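Local structure of GDP-perosamine synthase (Caulobacter crescentus, 3BN1) at residues 61-66 with 88-93; 67-72 with 179-184. The protein catalyses the pyridoxal-phosphate-dependent transfer of an amino group from L-glutamate to GDP-4-keto-6-deoxy-D-mannose, giving GDP-perosamine for the O-antigen of the lipopolysaccharide. All blocks are in the same frame, centred on the assembly; numbering follows the deposited sequence.

Interaction 1 (61-66 with 88-93); sequences NGTTAL and YIASAN. With AKG (2-oxoglutaric acid), chain G.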
loop_
_atom_site.group_PDB
_atom_site.type_symbol
_atom_site.label_atom_id
_atom_site.label_comp_id
_atom_site.label_asym_id
_atom_site.label_seq_id
_atom_site.Cartn_x
_atom_site.Cartn_y
_atom_site.Cartn_z
ATOM N N ASN A 61 -0.566 -3.124 -4.375
ATOM C CA ASN A 61 0.614 -3.776 -4.921
ATOM C C ASN A 61 0.502 -5.280 -4.799
ATOM O O ASN A 61 -0.421 -5.786 -4.177
ATOM C CB ASN A 61 1.959 -3.139 -4.562
ATOM C CG ASN A 61 2.282 -3.233 -3.073
ATOM O OD1 ASN A 61 2.448 -4.320 -2.565
ATOM N ND2 ASN A 61 2.366 -2.100 -2.379
ATOM N N GLY A 62 1.445 -5.994 -5.393
ATOM C CA GLY A 62 1.385 -7.438 -5.372
ATOM C C GLY A 62 1.867 -7.989 -4.028
ATOM O O GLY A 62 1.554 -9.098 -3.653
ATOM N N THR A 63 2.604 -7.199 -3.258
ATOM C CA THR A 63 3.060 -7.699 -1.956
ATOM C C THR A 63 1.936 -7.613 -0.945
ATOM O O THR A 63 1.744 -8.474 -0.080
ATOM C CB THR A 63 4.231 -6.789 -1.509
ATOM O OG1 THR A 63 5.294 -7.051 -2.418
ATOM C CG2 THR A 63 4.714 -7.187 -0.106
ATOM N N THR A 64 1.190 -6.527 -1.044
ATOM C CA THR A 64 0.090 -6.380 -0.096
ATOM C C THR A 64 -1.057 -7.350 -0.457
ATOM O O THR A 64 -1.785 -7.809 0.417
ATOM C CB THR A 64 -0.387 -4.920 -0.079
ATOM O OG1 THR A 64 -0.754 -4.527 -1.402
ATOM C CG2 THR A 64 0.760 -3.982 0.409
ATOM N N ALA A 65 -1.148 -7.661 -1.751
ATOM C CA ALA A 65 -2.056 -8.623 -2.324
ATOM C C ALA A 65 -1.771 -9.929 -1.599
ATOM O O ALA A 65 -2.673 -10.578 -1.042
ATOM C CB ALA A 65 -1.747 -8.790 -3.828
ATOM N N LEU A 66 -0.511 -10.354 -1.630
ATOM C CA LEU A 66 -0.208 -11.584 -0.939
ATOM C C LEU A 66 -0.599 -11.550 0.531
ATOM O O LEU A 66 -1.242 -12.457 1.050
ATOM C CB LEU A 66 1.293 -11.825 -1.055
ATOM C CG LEU A 66 1.672 -12.424 -2.410
ATOM C CD1 LEU A 66 3.249 -12.395 -2.633
ATOM C CD2 LEU A 66 1.126 -13.848 -2.541
ATOM N N TYR A 88 10.916 -14.248 -5.399
ATOM C CA TYR A 88 11.078 -12.876 -4.971
ATOM C C TYR A 88 10.652 -12.870 -3.481
ATOM O O TYR A 88 9.731 -13.555 -3.053
ATOM C CB TYR A 88 10.187 -11.948 -5.798
ATOM C CG TYR A 88 10.371 -10.551 -5.288
ATOM C CD1 TYR A 88 11.630 -9.935 -5.348
ATOM C CD2 TYR A 88 9.292 -9.882 -4.694
ATOM C CE1 TYR A 88 11.781 -8.649 -4.931
ATOM C CE2 TYR A 88 9.434 -8.612 -4.270
ATOM C CZ TYR A 88 10.676 -8.029 -4.335
ATOM O OH TYR A 88 10.809 -6.772 -3.820
ATOM N N ILE A 89 11.375 -12.106 -2.676
ATOM C CA ILE A 89 11.246 -12.209 -1.259
ATOM C C ILE A 89 9.893 -11.886 -0.687
ATOM O O ILE A 89 9.589 -12.331 0.438
ATOM C CB ILE A 89 12.218 -11.296 -0.567
ATOM C CG1 ILE A 89 12.445 -11.753 0.883
ATOM C CG2 ILE A 89 11.751 -9.854 -0.776
ATOM C CD1 ILE A 89 13.672 -11.066 1.538
ATOM N N ALA A 90 9.095 -11.132 -1.459
ATOM C CA ALA A 90 7.749 -10.791 -1.036
ATOM C C ALA A 90 6.959 -12.069 -0.786
ATOM O O ALA A 90 6.088 -12.055 0.104
ATOM C CB ALA A 90 7.035 -9.868 -2.065
ATOM N N SER A 91 7.305 -13.177 -1.458
ATOM C CA SER A 91 6.544 -14.407 -1.261
ATOM C C SER A 91 6.624 -14.855 0.189
ATOM O O SER A 91 5.659 -15.379 0.782
ATOM C CB SER A 91 7.138 -15.559 -2.097
ATOM O OG SER A 91 7.195 -15.169 -3.448
ATOM N N ALA A 92 7.847 -14.816 0.696
ATOM C CA ALA A 92 8.091 -15.279 2.072
ATOM C C ALA A 92 7.692 -14.197 3.023
ATOM O O ALA A 92 7.175 -14.515 4.094
ATOM C CB ALA A 92 9.601 -15.609 2.256
ATOM N N ASN A 93 7.985 -12.936 2.694
ATOM C CA ASN A 93 7.678 -11.847 3.640
ATOM C C ASN A 93 6.225 -11.797 3.977
ATOM O O ASN A 93 5.807 -11.553 5.118
ATOM C CB ASN A 93 8.094 -10.430 3.140
ATOM C CG ASN A 93 9.625 -10.255 3.129
ATOM O OD1 ASN A 93 10.361 -11.011 3.784
ATOM N ND2 ASN A 93 10.102 -9.229 2.416
HETATM C C1 AKG G . 11.808 -7.233 -9.619
HETATM O O1 AKG G . 12.756 -6.422 -9.436
HETATM O O2 AKG G . 11.867 -8.111 -10.514
HETATM C C2 AKG G . 10.595 -7.143 -8.780
HETATM O O5 AKG G . 9.635 -7.843 -9.034
HETATM C C3 AKG G . 10.633 -6.192 -7.601
HETATM C C4 AKG G . 9.272 -6.071 -6.949
HETATM C C5 AKG G . 9.252 -4.823 -6.109
HETATM O O3 AKG G . 8.210 -4.589 -5.439
HETATM O O4 AKG G . 10.367 -4.014 -6.044
#
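Thr-63 and Leu-66, one turn apart on the helix that starts at Gly-62, carry the packing against Ala-90 and Ser-91. The methyl of Ala-90 points at Thr-63 and comes to 3.3 Å between Ala-90 CB and Thr-63 OG1, with Thr-63 CG2 further off. Leu-66 reaches over with a single branch: its CD1 lies 4.0 Å from Ala-90 O and also against Ser-91 CA, so it covers backbone and not the serine hydroxyl. No hydrogen bond crosses between 61-66 and 88-93.

The polar ends of Thr-63 and Ser-91 find partners in other directions. Ser-91 OG is hydrogen-bonded to Thr-87 OG1 and Asp-159 OD2. With chi1 at -68°, Thr-63 OG1 lies beside its own backbone N, where it is hydrogen-bonded to a phosphate oxygen of the pyridoxal phosphate on residue 188 and to Gln-215 of the second subunit. Gly-62 N binds the same phosphate, which makes this the cofactor's phosphate-binding helix N-terminus, as in the aspartate aminotransferase fold.

Asn-61 caps that helix. Its OD1 accepts from Thr-64 N at 3.0 Å, the N-H pointing in at 153°, and weakly from Thr-63 N, which fixes the rotation of the amide. Asn-61 ND2 then binds Asn-231 O of the second subunit. The carbonyl Asn-61 O is gripped twice from one face of its plane, by Thr-64 OG1 at 3.1 Å and by Ala-65 N.

Tyr-88 swings its ring out with CG anti to the backbone N (chi1 179°). The carbon chain of 2-oxoglutarate packs over one ring face by van der Waals contact, its C4 at 3.6 Å from Tyr-88 CZ, and Ile-89 CG2 sits near the rim, 4.1 Å from the ring plane.

Interaction 2 (67-72 with 179-184); sequences HLALVA and CATFSF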
loop_
_atom_site.group_PDB
_atom_site.type_symbol
_atom_site.label_atom_id
_atom_site.label_comp_id
_atom_site.label_asym_id
_atom_site.label_seq_id
_atom_site.Cartn_x
_atom_site.Cartn_y
_atom_site.Cartn_z
ATOM N N HIS A 67 -0.148 -10.514 1.234
ATOM C CA HIS A 67 -0.477 -10.368 2.647
ATOM C C HIS A 67 -1.990 -10.449 2.830
ATOM O O HIS A 67 -2.486 -11.217 3.658
ATOM C CB HIS A 67 0.094 -9.024 3.272
ATOM C CG HIS A 67 -0.161 -8.865 4.757
ATOM N ND1 HIS A 67 -0.216 -7.637 5.392
ATOM C CD2 HIS A 67 -0.331 -9.795 5.738
ATOM C CE1 HIS A 67 -0.446 -7.820 6.690
ATOM N NE2 HIS A 67 -0.520 -9.122 6.924
ATOM N N LEU A 68 -2.711 -9.637 2.064
ATOM C CA LEU A 68 -4.137 -9.627 2.195
ATOM C C LEU A 68 -4.738 -11.032 2.003
ATOM O O LEU A 68 -5.573 -11.491 2.790
ATOM C CB LEU A 68 -4.735 -8.662 1.164
ATOM C CG LEU A 68 -6.265 -8.557 1.160
ATOM C CD1 LEU A 68 -6.749 -8.039 2.545
ATOM C CD2 LEU A 68 -6.627 -7.567 0.078
ATOM N N ALA A 69 -4.371 -11.723 0.925
ATOM C CA ALA A 69 -4.992 -13.040 0.689
ATOM C C ALA A 69 -4.695 -14.039 1.834
ATOM O O ALA A 69 -5.542 -14.854 2.253
ATOM C CB ALA A 69 -4.463 -13.578 -0.657
ATOM N N LEU A 70 -3.464 -14.020 2.355
ATOM C CA LEU A 70 -3.122 -14.971 3.424
ATOM C C LEU A 70 -3.973 -14.667 4.656
ATOM O O LEU A 70 -4.496 -15.547 5.341
ATOM C CB LEU A 70 -1.681 -14.774 3.838
ATOM C CG LEU A 70 -0.737 -15.279 2.756
ATOM C CD1 LEU A 70 0.719 -14.843 2.983
ATOM C CD2 LEU A 70 -0.853 -16.815 2.471
ATOM N N VAL A 71 -4.048 -13.382 4.980
ATOM C CA VAL A 71 -4.810 -13.026 6.174
ATOM C C VAL A 71 -6.267 -13.480 5.973
ATOM O O VAL A 71 -6.839 -14.150 6.849
ATOM C CB VAL A 71 -4.706 -11.540 6.494
ATOM C CG1 VAL A 71 -5.678 -11.198 7.646
ATOM C CG2 VAL A 71 -3.224 -11.161 6.920
ATOM N N ALA A 72 -6.841 -13.199 4.800
ATOM C CA ALA A 72 -8.214 -13.628 4.447
ATOM C C ALA A 72 -8.407 -15.131 4.564
ATOM O O ALA A 72 -9.401 -15.587 5.101
ATOM C CB ALA A 72 -8.565 -13.215 3.037
ATOM N N CYS A 179 -6.810 -19.176 -4.187
ATOM C CA CYS A 179 -6.812 -17.781 -4.624
ATOM C C CYS A 179 -5.448 -17.584 -5.244
ATOM O O CYS A 179 -4.648 -18.533 -5.349
ATOM C CB CYS A 179 -7.038 -16.776 -3.485
ATOM S SG CYS A 179 -5.826 -17.011 -2.133
ATOM N N ALA A 180 -5.203 -16.402 -5.778
ATOM C CA ALA A 180 -3.875 -16.205 -6.398
ATOM C C ALA A 180 -3.662 -14.715 -6.376
ATOM O O ALA A 180 -4.640 -13.953 -6.294
ATOM C CB ALA A 180 -3.907 -16.629 -7.859
ATOM N N THR A 181 -2.402 -14.311 -6.572
ATOM C CA THR A 181 -2.089 -12.882 -6.613
ATOM C C THR A 181 -1.225 -12.542 -7.838
ATOM O O THR A 181 -0.535 -13.391 -8.444
ATOM C CB THR A 181 -1.406 -12.414 -5.324
ATOM O OG1 THR A 181 -0.147 -13.060 -5.292
ATOM C CG2 THR A 181 -2.168 -12.923 -4.092
ATOM N N PHE A 182 -1.359 -11.278 -8.216
ATOM C CA PHE A 182 -0.628 -10.720 -9.326
ATOM C C PHE A 182 -0.061 -9.367 -8.959
ATOM O O PHE A 182 -0.577 -8.653 -8.077
ATOM C CB PHE A 182 -1.544 -10.491 -10.526
ATOM C CG PHE A 182 -2.153 -11.737 -11.065
ATOM C CD1 PHE A 182 -3.344 -12.244 -10.511
ATOM C CD2 PHE A 182 -1.554 -12.389 -12.136
ATOM C CE1 PHE A 182 -3.891 -13.442 -10.991
ATOM C CE2 PHE A 182 -2.157 -13.483 -12.739
ATOM C CZ PHE A 182 -3.320 -14.048 -12.142
ATOM N N SER A 183 0.964 -9.020 -9.710
ATOM C CA SER A 183 1.669 -7.752 -9.526
ATOM C C SER A 183 1.634 -6.914 -10.813
ATOM O O SER A 183 1.910 -7.414 -11.912
ATOM C CB SER A 183 3.141 -8.017 -9.264
ATOM O OG SER A 183 3.832 -6.768 -9.264
ATOM N N PHE A 184 1.349 -5.623 -10.681
ATOM C CA PHE A 184 1.373 -4.718 -11.842
ATOM C C PHE A 184 2.456 -3.708 -11.542
ATOM O O PHE A 184 2.432 -2.578 -12.014
ATOM C CB PHE A 184 0.034 -4.048 -12.016
ATOM C CG PHE A 184 -1.111 -5.028 -11.955
ATOM C CD1 PHE A 184 -1.152 -6.100 -12.847
ATOM C CD2 PHE A 184 -2.199 -4.842 -11.081
ATOM C CE1 PHE A 184 -2.224 -7.015 -12.822
ATOM C CE2 PHE A 184 -3.265 -5.751 -11.034
ATOM C CZ PHE A 184 -3.291 -6.842 -11.927
#
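Cys-179 carries its sulfur between the backbone N and the carbonyl carbon (chi1 55°), and in Thr-181 the hydroxyl takes that same position (chi1 66°), leaving CG2 anti to the carbonyl carbon. These rotations present SG and CG2 to a single methyl on the helix, Ala-69 CB. Two residues apart in an extended strand, both side chains leave on the same face of the sheet, and the methyl meets the pair of them.

The contact is small and apolar, burying 94 Å² over both sides. Cys-179 SG comes to 4.0 Å from Ala-69 CB, and Thr-181 CG2 touches the same methyl at 4.2 Å. In Thr-181 it is CG2 and not OG1 that meets Ala-69 CB, as the torsion sets it. A side chain as short as alanine lets the helix backbone come near the sheet, with 7.3 Å between Ala-69 CA and Cys-179 CA. No hydrogen bond joins the two segments; the helix keeps its own, such as Val-71 N to His-67 O, and the strand takes its partners from the strands beside it.

This is helix-on-sheet packing in the large domain of a type I PLP-dependent aminotransferase, in the buried interior. Further along the strand, Ser-183 OG is hydrogen-bonded to a phosphate oxygen of the cofactor on residue 188, so the same strand runs from this packing to the active site. Strand 179-183 lies between 155-159 and 196-200; the helix is flanked by 90-98, touched by His-67 and Leu-70, and by 203-213, where Met-209 meets both Ala-72 and Cys-179.

How the interactions relate
Helix 62-72 is common to both contacts, its first turns serving interaction 1 and its later ones interaction 2, with the two centres 8 Å apart. Interaction 1 joins it to helix 90-98, interaction 2 to strand 179-183 of the seven-stranded mixed sheet. They touch where Leu-66 CD2 packs on Thr-181 OG1 at 3.1 Å and Ala-65 O lies near Thr-181 CG2. Along the chain the segments alternate, 61-66, 67-72, 88-93, 179-184, so the helix ties a neighbour close in sequence to a strand over a hundred residues later. Both helix start and strand end reach the cofactor phosphate, linking sheet, helices and active site.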